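Local coordinates for methylxanthine N1-demethylase NdmA (Pseudomonas putida, PDB 6ICN), which removes the N1-methyl group of caffeine and related methylxanthines as formaldehyde, acting as a Rieske non-heme iron oxygenase that depends on NADH and O2, at residues Asn185-Ser190 / Phe241-Ser246; His191-His196 / Asn204-Pro209; Leu282-Glu287 / Ala298-Val303. All coordinates share one frame; numbering follows the deposited sequence.

Interaction 1. Residues Asn185-Ser190 / Phe241-Ser246. With CFF (caffeine), chain F.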
loop_
_atom_site.group_PDB
_atom_site.type_symbol
_atom_site.label_atom_id
_atom_site.label_comp_id
_atom_site.label_asym_id
_atom_site.label_seq_id
_atom_site.Cartn_x
_atom_site.Cartn_y
_atom_site.Cartn_z
ATOM N N ASN A 185 11.836 31.404 -9.113
ATOM C CA ASN A 185 11.300 31.278 -7.760
ATOM C C ASN A 185 12.346 31.639 -6.706
ATOM O O ASN A 185 12.032 32.293 -5.706
ATOM C CB ASN A 185 10.773 29.851 -7.553
ATOM C CG ASN A 185 10.370 29.575 -6.113
ATOM O OD1 ASN A 185 11.064 28.849 -5.405
ATOM N ND2 ASN A 185 9.267 30.173 -5.662
ATOM N N PHE A 186 13.603 31.259 -6.928
ATOM C CA PHE A 186 14.620 31.491 -5.909
ATOM C C PHE A 186 14.950 32.971 -5.755
ATOM O O PHE A 186 15.232 33.424 -4.641
ATOM C CB PHE A 186 15.881 30.693 -6.246
ATOM C CG PHE A 186 16.816 30.537 -5.088
ATOM C CD1 PHE A 186 17.767 31.512 -4.817
ATOM C CD2 PHE A 186 16.738 29.424 -4.258
ATOM C CE1 PHE A 186 18.632 31.384 -3.735
ATOM C CE2 PHE A 186 17.598 29.293 -3.168
ATOM C CZ PHE A 186 18.546 30.267 -2.914
ATOM N N THR A 187 14.912 33.732 -6.848
ATOM C CA THR A 187 15.331 35.130 -6.853
ATOM C C THR A 187 14.160 36.097 -6.800
ATOM O O THR A 187 14.347 37.295 -7.021
ATOM C CB THR A 187 16.164 35.432 -8.105
ATOM O OG1 THR A 187 15.385 35.167 -9.273
ATOM C CG2 THR A 187 17.460 34.588 -8.153
ATOM N N ASP A 188 12.953 35.602 -6.548
ATOM C CA ASP A 188 11.747 36.416 -6.620
ATOM C C ASP A 188 11.519 37.113 -5.288
ATOM O O ASP A 188 11.263 36.452 -4.276
ATOM C CB ASP A 188 10.567 35.522 -6.981
ATOM C CG ASP A 188 9.279 36.283 -7.148
ATOM O OD1 ASP A 188 8.804 36.861 -6.156
ATOM O OD2 ASP A 188 8.730 36.251 -8.274
ATOM N N PHE A 189 11.598 38.454 -5.293
ATOM C CA PHE A 189 11.428 39.250 -4.084
ATOM C C PHE A 189 9.963 39.371 -3.648
ATOM O O PHE A 189 9.699 39.599 -2.466
ATOM C CB PHE A 189 11.998 40.668 -4.283
ATOM C CG PHE A 189 13.451 40.723 -4.743
ATOM C CD1 PHE A 189 14.324 39.662 -4.543
ATOM C CD2 PHE A 189 13.943 41.876 -5.365
ATOM C CE1 PHE A 189 15.663 39.747 -4.976
ATOM C CE2 PHE A 189 15.272 41.968 -5.793
ATOM C CZ PHE A 189 16.131 40.904 -5.597
ATOM N N SER A 190 9.016 39.194 -4.567
ATOM C CA SER A 190 7.605 39.477 -4.312
ATOM C C SER A 190 6.848 38.350 -3.605
ATOM O O SER A 190 5.812 38.616 -2.984
ATOM C CB SER A 190 6.906 39.772 -5.645
ATOM O OG SER A 190 7.350 41.004 -6.189
ATOM N N PHE A 241 21.532 40.950 1.106
ATOM C CA PHE A 241 21.640 39.859 0.135
ATOM C C PHE A 241 22.543 40.267 -1.028
ATOM O O PHE A 241 22.234 41.230 -1.733
ATOM C CB PHE A 241 20.266 39.500 -0.441
ATOM C CG PHE A 241 19.374 38.694 0.470
ATOM C CD1 PHE A 241 19.714 38.442 1.785
ATOM C CD2 PHE A 241 18.174 38.177 -0.023
ATOM C CE1 PHE A 241 18.873 37.698 2.597
ATOM C CE2 PHE A 241 17.329 37.430 0.786
ATOM C CZ PHE A 241 17.683 37.192 2.099
ATOM N N SER A 242 23.596 39.492 -1.290
ATOM C CA SER A 242 24.432 39.704 -2.470
ATOM C C SER A 242 24.380 38.467 -3.360
ATOM O O SER A 242 24.848 37.398 -2.954
ATOM C CB SER A 242 25.876 40.017 -2.074
ATOM O OG SER A 242 26.684 40.095 -3.227
ATOM N N TYR A 243 23.826 38.617 -4.567
ATOM C CA TYR A 243 23.629 37.509 -5.498
ATOM C C TYR A 243 24.712 37.494 -6.566
ATOM O O TYR A 243 24.975 38.518 -7.208
ATOM C CB TYR A 243 22.276 37.605 -6.205
ATOM C CG TYR A 243 21.040 37.465 -5.348
ATOM C CD1 TYR A 243 20.550 38.544 -4.624
ATOM C CD2 TYR A 243 20.335 36.257 -5.295
ATOM C CE1 TYR A 243 19.397 38.438 -3.861
ATOM C CE2 TYR A 243 19.173 36.140 -4.537
ATOM C CZ TYR A 243 18.717 37.237 -3.821
ATOM O OH TYR A 243 17.582 37.143 -3.057
ATOM N N THR A 244 25.282 36.316 -6.807
ATOM C CA THR A 244 26.131 36.064 -7.966
ATOM C C THR A 244 25.550 34.849 -8.666
ATOM O O THR A 244 25.652 33.729 -8.151
ATOM C CB THR A 244 27.581 35.805 -7.564
ATOM O OG1 THR A 244 28.048 36.880 -6.748
ATOM C CG2 THR A 244 28.447 35.671 -8.801
ATOM N N CYS A 245 24.920 35.062 -9.812
ATOM C CA CYS A 245 24.139 34.013 -10.468
ATOM C C CYS A 245 24.864 33.584 -11.733
ATOM O O CYS A 245 24.792 34.269 -12.757
ATOM C CB CYS A 245 22.730 34.502 -10.784
ATOM S SG CYS A 245 21.816 35.128 -9.345
ATOM N N SER A 246 25.563 32.450 -11.662
ATOM C CA SER A 246 26.231 31.890 -12.839
ATOM C C SER A 246 25.186 31.374 -13.822
ATOM O O SER A 246 24.460 30.420 -13.527
ATOM C CB SER A 246 27.186 30.772 -12.427
ATOM O OG SER A 246 28.226 31.270 -11.603
HETATM N N1 CFF F . 15.605 31.454 -0.652
HETATM C C2 CFF F . 15.970 32.500 0.156
HETATM C C10 CFF F . 15.136 31.715 -2.001
HETATM C C6 CFF F . 15.670 30.195 -0.210
HETATM N N3 CFF F . 16.406 32.263 1.420
HETATM O O11 CFF F . 15.906 33.622 -0.247
HETATM C C12 CFF F . 16.795 33.369 2.290
HETATM C C4 CFF F . 16.472 30.989 1.872
HETATM C C5 CFF F . 16.120 29.960 1.076
HETATM N N9 CFF F . 16.859 30.481 3.055
HETATM O O13 CFF F . 15.349 29.282 -0.921
HETATM N N7 CFF F . 16.301 28.820 1.769
HETATM C C8 CFF F . 16.754 29.144 2.987
HETATM C C14 CFF F . 16.133 27.395 1.544
HETATM O O HOH W 1 16.682 34.728 -2.717
#
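Tyr243, on strand 239-246, aims its ring at residues 185-190, where it is touched by Thr187 and Phe189 and joined to Phe186 through a water. Tyr243 OH donates to water 1 at 2.6 Å, and that water gives its own protons to Phe186 O and to caffeine O11. A chi1 of -163° swings CG of Phe186 opposite the backbone N and lays the ring against the ligand, and methyl C10 sits 3.5 Å above the centre of one ring face, a CH-pi contact. C10 is the N1-methyl, the group the enzyme removes. The chain leaves helix 179-186 at Thr187, whose CG2 touches Tyr243 CE2 at 4.3 Å. The fold here is the helix-grip domain of Rieske oxygenases, a curved antiparallel sheet that grips a long helix, with the substrate pocket between them. Asp188 turns its CB away from the strand: OD1 takes the backbone N of His191, a metal ligand, while OD2 bonds His102 of the second subunit, a cluster ligand there, consistent with the electron route of this family. Phe189 then slides past Tyr243 in the opposite sense, the tyrosine OH lying at its ring edge, 3.8 Å from CE1.

Interaction 2. Residues His191-His196 / Asn204-Pro209. With CO (cobalt (II) ion), chain E.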
loop_
_atom_site.group_PDB
_atom_site.type_symbol
_atom_site.label_atom_id
_atom_site.label_comp_id
_atom_site.label_asym_id
_atom_site.label_seq_id
_atom_site.Cartn_x
_atom_site.Cartn_y
_atom_site.Cartn_z
ATOM N N HIS A 191 7.306 37.095 -3.704
ATOM C CA HIS A 191 6.494 35.996 -3.200
ATOM C C HIS A 191 6.717 35.705 -1.726
ATOM O O HIS A 191 5.863 35.043 -1.116
ATOM C CB HIS A 191 6.754 34.717 -4.017
ATOM C CG HIS A 191 7.985 33.959 -3.608
ATOM N ND1 HIS A 191 9.263 34.383 -3.901
ATOM C CD2 HIS A 191 8.125 32.780 -2.952
ATOM C CE1 HIS A 191 10.138 33.516 -3.424
ATOM N NE2 HIS A 191 9.473 32.526 -2.854
ATOM N N PHE A 192 7.826 36.196 -1.142
ATOM C CA PHE A 192 8.151 35.846 0.240
ATOM C C PHE A 192 6.970 36.103 1.161
ATOM O O PHE A 192 6.635 35.273 2.014
ATOM C CB PHE A 192 9.375 36.632 0.738
ATOM C CG PHE A 192 10.674 36.289 0.040
ATOM C CD1 PHE A 192 11.310 35.085 0.269
ATOM C CD2 PHE A 192 11.281 37.195 -0.815
ATOM C CE1 PHE A 192 12.511 34.778 -0.350
ATOM C CE2 PHE A 192 12.493 36.893 -1.444
ATOM C CZ PHE A 192 13.105 35.675 -1.217
ATOM N N ALA A 193 6.299 37.245 0.985
ATOM C CA ALA A 193 5.207 37.600 1.878
ATOM C C ALA A 193 4.012 36.663 1.761
ATOM O O ALA A 193 3.258 36.536 2.723
ATOM C CB ALA A 193 4.770 39.048 1.614
ATOM N N PHE A 194 3.838 35.980 0.626
ATOM C CA PHE A 194 2.680 35.123 0.404
ATOM C C PHE A 194 2.969 33.631 0.535
ATOM O O PHE A 194 2.093 32.877 0.966
ATOM C CB PHE A 194 2.105 35.435 -0.976
ATOM C CG PHE A 194 1.607 36.828 -1.058
ATOM C CD1 PHE A 194 0.376 37.145 -0.500
ATOM C CD2 PHE A 194 2.384 37.837 -1.609
ATOM C CE1 PHE A 194 -0.070 38.443 -0.503
ATOM C CE2 PHE A 194 1.937 39.144 -1.623
ATOM C CZ PHE A 194 0.702 39.442 -1.074
ATOM N N ILE A 195 4.178 33.196 0.208
ATOM C CA ILE A 195 4.502 31.771 0.243
ATOM C C ILE A 195 5.248 31.456 1.534
ATOM O O ILE A 195 5.112 30.351 2.084
ATOM C CB ILE A 195 5.290 31.374 -1.018
ATOM C CG1 ILE A 195 4.348 31.388 -2.228
ATOM C CG2 ILE A 195 5.952 29.978 -0.888
ATOM C CD1 ILE A 195 4.870 30.648 -3.415
ATOM N N HIS A 196 5.986 32.449 2.070
ATOM C CA HIS A 196 6.820 32.244 3.259
ATOM C C HIS A 196 6.515 33.200 4.420
ATOM O O HIS A 196 7.457 33.692 5.055
ATOM C CB HIS A 196 8.299 32.407 2.897
ATOM C CG HIS A 196 8.743 31.573 1.730
ATOM N ND1 HIS A 196 8.776 30.192 1.763
ATOM C CD2 HIS A 196 9.220 31.932 0.517
ATOM C CE1 HIS A 196 9.230 29.739 0.608
ATOM N NE2 HIS A 196 9.493 30.775 -0.174
ATOM N N ASN A 204 3.346 41.671 5.595
ATOM C CA ASN A 204 3.114 43.052 5.170
ATOM C C ASN A 204 4.265 43.639 4.353
ATOM O O ASN A 204 4.101 44.717 3.768
ATOM C CB ASN A 204 2.839 43.954 6.383
ATOM C CG ASN A 204 3.775 43.676 7.555
ATOM O OD1 ASN A 204 3.829 42.556 8.072
ATOM N ND2 ASN A 204 4.517 44.700 7.976
ATOM N N ASN A 205 5.419 42.964 4.293
ATOM C CA ASN A 205 6.537 43.407 3.452
ATOM C C ASN A 205 6.394 42.764 2.074
ATOM O O ASN A 205 7.109 41.823 1.713
ATOM C CB ASN A 205 7.880 43.048 4.082
ATOM C CG ASN A 205 8.189 43.857 5.327
ATOM O OD1 ASN A 205 8.054 43.365 6.450
ATOM N ND2 ASN A 205 8.627 45.099 5.133
ATOM N N ALA A 206 5.457 43.290 1.284
ATOM C CA ALA A 206 5.196 42.744 -0.041
ATOM C C ALA A 206 5.757 43.602 -1.169
ATOM O O ALA A 206 5.816 43.130 -2.312
ATOM C CB ALA A 206 3.684 42.544 -0.243
ATOM N N GLU A 207 6.189 44.836 -0.884
ATOM C CA GLU A 207 6.679 45.725 -1.931
ATOM C C GLU A 207 8.202 45.702 -1.966
ATOM O O GLU A 207 8.842 46.252 -1.054
ATOM C CB GLU A 207 6.172 47.149 -1.705
ATOM C CG GLU A 207 6.685 48.146 -2.734
ATOM C CD GLU A 207 5.949 49.475 -2.674
ATOM O OE1 GLU A 207 6.277 50.371 -3.484
ATOM O OE2 GLU A 207 5.040 49.617 -1.823
ATOM N N PRO A 208 8.823 45.102 -2.979
ATOM C CA PRO A 208 10.287 45.037 -3.023
ATOM C C PRO A 208 10.860 46.229 -3.767
ATOM O O PRO A 208 10.142 46.901 -4.522
ATOM C CB PRO A 208 10.546 43.732 -3.786
ATOM C CG PRO A 208 9.391 43.667 -4.771
ATOM C CD PRO A 208 8.202 44.350 -4.090
ATOM N N PRO A 209 12.142 46.524 -3.585
ATOM C CA PRO A 209 12.784 47.575 -4.380
ATOM C C PRO A 209 13.160 47.053 -5.762
ATOM O O PRO A 209 13.156 45.850 -6.029
ATOM C CB PRO A 209 14.029 47.921 -3.562
ATOM C CG PRO A 209 14.389 46.612 -2.912
ATOM C CD PRO A 209 13.057 45.959 -2.578
HETATM CO CO CO E . 10.171 30.693 -2.102
HETATM O O HOH W 2 7.625 39.665 -0.321
HETATM O O HOH W 3 11.997 30.819 -3.129
#
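The Phe194 ring meets Ala206 at a slant, CE2 standing 4.1 Å from the alanine CB. Two more flat groups of residues 191-196 are packed by their own neighbours in sequence: His191 CE1 lies 4.0 Å above one face of the Phe192 ring, offset toward the rim, and Ile195 CG2 covers part of a face of the His196 imidazole. Phe192 also stacks with Phe201 and touches caffeine. Across the contact, Ala193 points its methyl at the loop, where CB rests 3.6 Å from Asn205 O. That carbonyl belongs to an inverse gamma turn centred on Asn205, and water 2 bridges Ala193 N and Asn205 O. No direct hydrogen bond joins the two segments, so methyl groups, the Phe194 ring and one water carry the junction. The two ends of the short helix present His191 and His196 to the cobalt, away from the loop: His191, its chi1 of 82° wedging CG between backbone N and carbonyl carbon, binds through NE2 at 2.1 Å, and His196 through NE2 at 2.0 Å. Asp307 adds both carboxylate oxygens and water 3 completes five donors. This is the facial triad of two histidines and one carboxylate found in Rieske oxygenases, with cobalt in the place of the catalytic iron; the bound water probably marks where O2 would be activated, beside the substrate methyl.

Interaction 3. Residues Leu282-Glu287 / Ala298-Val303; sequences LIFARE and AFNDLV. With CFF (caffeine), chain F.
Asn300, on helix 293-313, sends ND2 to the sheet, where it bonds Gln170 OE1 on the neighbouring strand 166-175 and is packed by Leu282 and Phe284 of strand 277-286. This is the place in the helix-grip fold of the Rieske oxygenase catalytic domain where the long helix lies against the sheet, with caffeine caught beside it. Leu282 CD2 comes within 3.4 Å of Asn300 ND2, the two side chains crossing at about a right angle. Phe284 brings the CD1-CE1 side of its ring to the same nitrogen, CD1 lying 3.4 Å from Asn300 ND2; ring and amide planes stand 72° apart, so the groups are not stacked. Its chi1 of 67° places CG between the backbone N and the carbonyl carbon and so sets which side of the ring meets the amide. Gln170 also pairs through its backbone with Leu282, so one residue of the adjoining strand secures both the sheet and the amide. With ND2 committed to that side, OD1 is turned to the ligand and stands 3.0 Å from caffeine C8, close enough for the C-H of this electron-poor imidazole carbon probably to be drawn to it. The N7-methyl, C14, sits 3.3 Å from the same Asn300 OD1, so this oxygen lies against the imidazole end of the ligand. Phe299, one residue back on the helix, turns a ring edge to that end, its CE2 4.1 Å from caffeine C8. One helical turn beyond, Val303 packs against the methyl and the carbonyl side of the ligand: its CG1 is 3.8 Å from caffeine C14 and also 3.8 Å from O13.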
loop_
_atom_site.group_PDB
_atom_site.type_symbol
_atom_site.label_atom_id
_atom_site.label_comp_id
_atom_site.label_asym_id
_atom_site.label_seq_id
_atom_site.Cartn_x
_atom_site.Cartn_y
_atom_site.Cartn_z
ATOM N N LEU A 282 21.057 22.121 -3.001
ATOM C CA LEU A 282 21.356 23.232 -2.105
ATOM C C LEU A 282 22.590 22.889 -1.285
ATOM O O LEU A 282 22.652 21.826 -0.647
ATOM C CB LEU A 282 20.190 23.550 -1.152
ATOM C CG LEU A 282 20.520 24.683 -0.155
ATOM C CD1 LEU A 282 20.620 26.022 -0.892
ATOM C CD2 LEU A 282 19.499 24.765 0.987
ATOM N N ILE A 283 23.577 23.772 -1.332
ATOM C CA ILE A 283 24.719 23.741 -0.428
ATOM C C ILE A 283 24.661 25.023 0.383
ATOM O O ILE A 283 24.442 26.100 -0.186
ATOM C CB ILE A 283 26.048 23.655 -1.199
ATOM C CG1 ILE A 283 26.025 22.507 -2.201
ATOM C CG2 ILE A 283 27.222 23.483 -0.233
ATOM C CD1 ILE A 283 27.285 22.401 -3.034
ATOM N N PHE A 284 24.848 24.932 1.698
ATOM C CA PHE A 284 24.828 26.159 2.481
ATOM C C PHE A 284 26.018 26.194 3.424
ATOM O O PHE A 284 26.483 25.157 3.914
ATOM C CB PHE A 284 23.492 26.375 3.250
ATOM C CG PHE A 284 23.231 25.378 4.339
ATOM C CD1 PHE A 284 22.589 24.184 4.062
ATOM C CD2 PHE A 284 23.608 25.649 5.645
ATOM C CE1 PHE A 284 22.333 23.274 5.074
ATOM C CE2 PHE A 284 23.376 24.730 6.663
ATOM C CZ PHE A 284 22.739 23.541 6.376
ATOM N N ALA A 285 26.519 27.409 3.644
ATOM C CA ALA A 285 27.715 27.629 4.446
ATOM C C ALA A 285 27.426 28.688 5.491
ATOM O O ALA A 285 26.682 29.640 5.227
ATOM C CB ALA A 285 28.905 28.076 3.592
ATOM N N ARG A 286 27.999 28.523 6.685
ATOM C CA ARG A 286 27.708 29.499 7.722
ATOM C C ARG A 286 28.941 29.768 8.563
ATOM O O ARG A 286 29.738 28.865 8.840
ATOM C CB ARG A 286 26.541 29.061 8.621
ATOM C CG ARG A 286 26.770 27.785 9.433
ATOM C CD ARG A 286 25.412 27.305 9.934
ATOM N NE ARG A 286 25.485 26.351 11.037
ATOM C CZ ARG A 286 25.665 25.045 10.890
ATOM N NH1 ARG A 286 25.827 24.518 9.678
ATOM N NH2 ARG A 286 25.669 24.255 11.963
ATOM N N GLU A 287 29.071 31.034 8.962
ATOM C CA GLU A 287 30.174 31.479 9.804
ATOM C C GLU A 287 29.963 31.066 11.255
ATOM O O GLU A 287 30.891 30.569 11.910
ATOM C CB GLU A 287 30.304 32.998 9.680
ATOM C CG GLU A 287 31.466 33.594 10.428
ATOM C CD GLU A 287 31.527 35.102 10.243
ATOM O OE1 GLU A 287 30.510 35.699 9.813
ATOM O OE2 GLU A 287 32.595 35.684 10.525
ATOM N N ALA A 298 16.345 21.643 8.472
ATOM C CA ALA A 298 14.899 21.615 8.642
ATOM C C ALA A 298 14.268 22.906 8.131
ATOM O O ALA A 298 13.202 22.873 7.496
ATOM C CB ALA A 298 14.548 21.388 10.114
ATOM N N PHE A 299 14.916 24.049 8.393
ATOM C CA PHE A 299 14.418 25.331 7.902
ATOM C C PHE A 299 14.425 25.378 6.372
ATOM O O PHE A 299 13.430 25.769 5.747
ATOM C CB PHE A 299 15.252 26.471 8.472
ATOM C CG PHE A 299 14.759 27.824 8.059
ATOM C CD1 PHE A 299 13.693 28.408 8.713
ATOM C CD2 PHE A 299 15.341 28.488 6.995
ATOM C CE1 PHE A 299 13.216 29.654 8.320
ATOM C CE2 PHE A 299 14.872 29.731 6.599
ATOM C CZ PHE A 299 13.811 30.310 7.262
ATOM N N ASN A 300 15.538 24.978 5.749
ATOM C CA ASN A 300 15.577 24.948 4.282
ATOM C C ASN A 300 14.481 24.047 3.724
ATOM O O ASN A 300 13.804 24.404 2.754
ATOM C CB ASN A 300 16.953 24.476 3.786
ATOM C CG ASN A 300 18.064 25.441 4.151
ATOM O OD1 ASN A 300 17.836 26.640 4.278
ATOM N ND2 ASN A 300 19.266 24.913 4.355
ATOM N N ASP A 301 14.297 22.865 4.327
ATOM C CA ASP A 301 13.279 21.942 3.851
ATOM C C ASP A 301 11.886 22.548 3.972
ATOM O O ASP A 301 11.023 22.324 3.111
ATOM C CB ASP A 301 13.356 20.633 4.638
ATOM C CG ASP A 301 14.572 19.783 4.269
ATOM O OD1 ASP A 301 15.274 20.101 3.283
ATOM O OD2 ASP A 301 14.799 18.790 4.991
ATOM N N LEU A 302 11.649 23.319 5.036
ATOM C CA LEU A 302 10.361 23.993 5.216
ATOM C C LEU A 302 10.120 25.022 4.115
ATOM O O LEU A 302 9.033 25.070 3.519
ATOM C CB LEU A 302 10.325 24.653 6.605
ATOM C CG LEU A 302 9.140 25.562 6.937
ATOM C CD1 LEU A 302 7.837 24.767 6.846
ATOM C CD2 LEU A 302 9.313 26.215 8.313
ATOM N N VAL A 303 11.136 25.846 3.833
ATOM C CA VAL A 303 11.064 26.809 2.729
ATOM C C VAL A 303 10.732 26.099 1.422
ATOM O O VAL A 303 9.822 26.502 0.686
ATOM C CB VAL A 303 12.391 27.586 2.622
ATOM C CG1 VAL A 303 12.444 28.406 1.317
ATOM C CG2 VAL A 303 12.586 28.498 3.841
HETATM N N1 CFF F . 15.605 31.454 -0.652
HETATM C C2 CFF F . 15.970 32.500 0.156
HETATM C C10 CFF F . 15.136 31.715 -2.001
HETATM C C6 CFF F . 15.670 30.195 -0.210
HETATM N N3 CFF F . 16.406 32.263 1.420
HETATM O O11 CFF F . 15.906 33.622 -0.247
HETATM C C12 CFF F . 16.795 33.369 2.290
HETATM C C4 CFF F . 16.472 30.989 1.872
HETATM C C5 CFF F . 16.120 29.960 1.076
HETATM N N9 CFF F . 16.859 30.481 3.055
HETATM O O13 CFF F . 15.349 29.282 -0.921
HETATM N N7 CFF F . 16.301 28.820 1.769
HETATM C C8 CFF F . 16.754 29.144 2.987
HETATM C C14 CFF F . 16.133 27.395 1.544
#

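In the fold
Following the chain from the N terminus, helix 179-186 runs out into residues 185-190, and interaction 1 closes a loop of 50 residues when strand 239-246 returns to them. Interaction 2 is nested inside that loop, a small closure of seven residues between the short helix 192-195 and the segment before strand 214-216; the two meet where Phe189 CB touches Pro208 CB at 3.4 Å. Interaction 3 follows in series, a ten-residue connection that brings helix 293-313 back against strand 277-286. Interactions 1 and 3 both contact caffeine and join the same sheet, while His196 CE1 touches Val303 O, linking interactions 2 and 3 beside the metal.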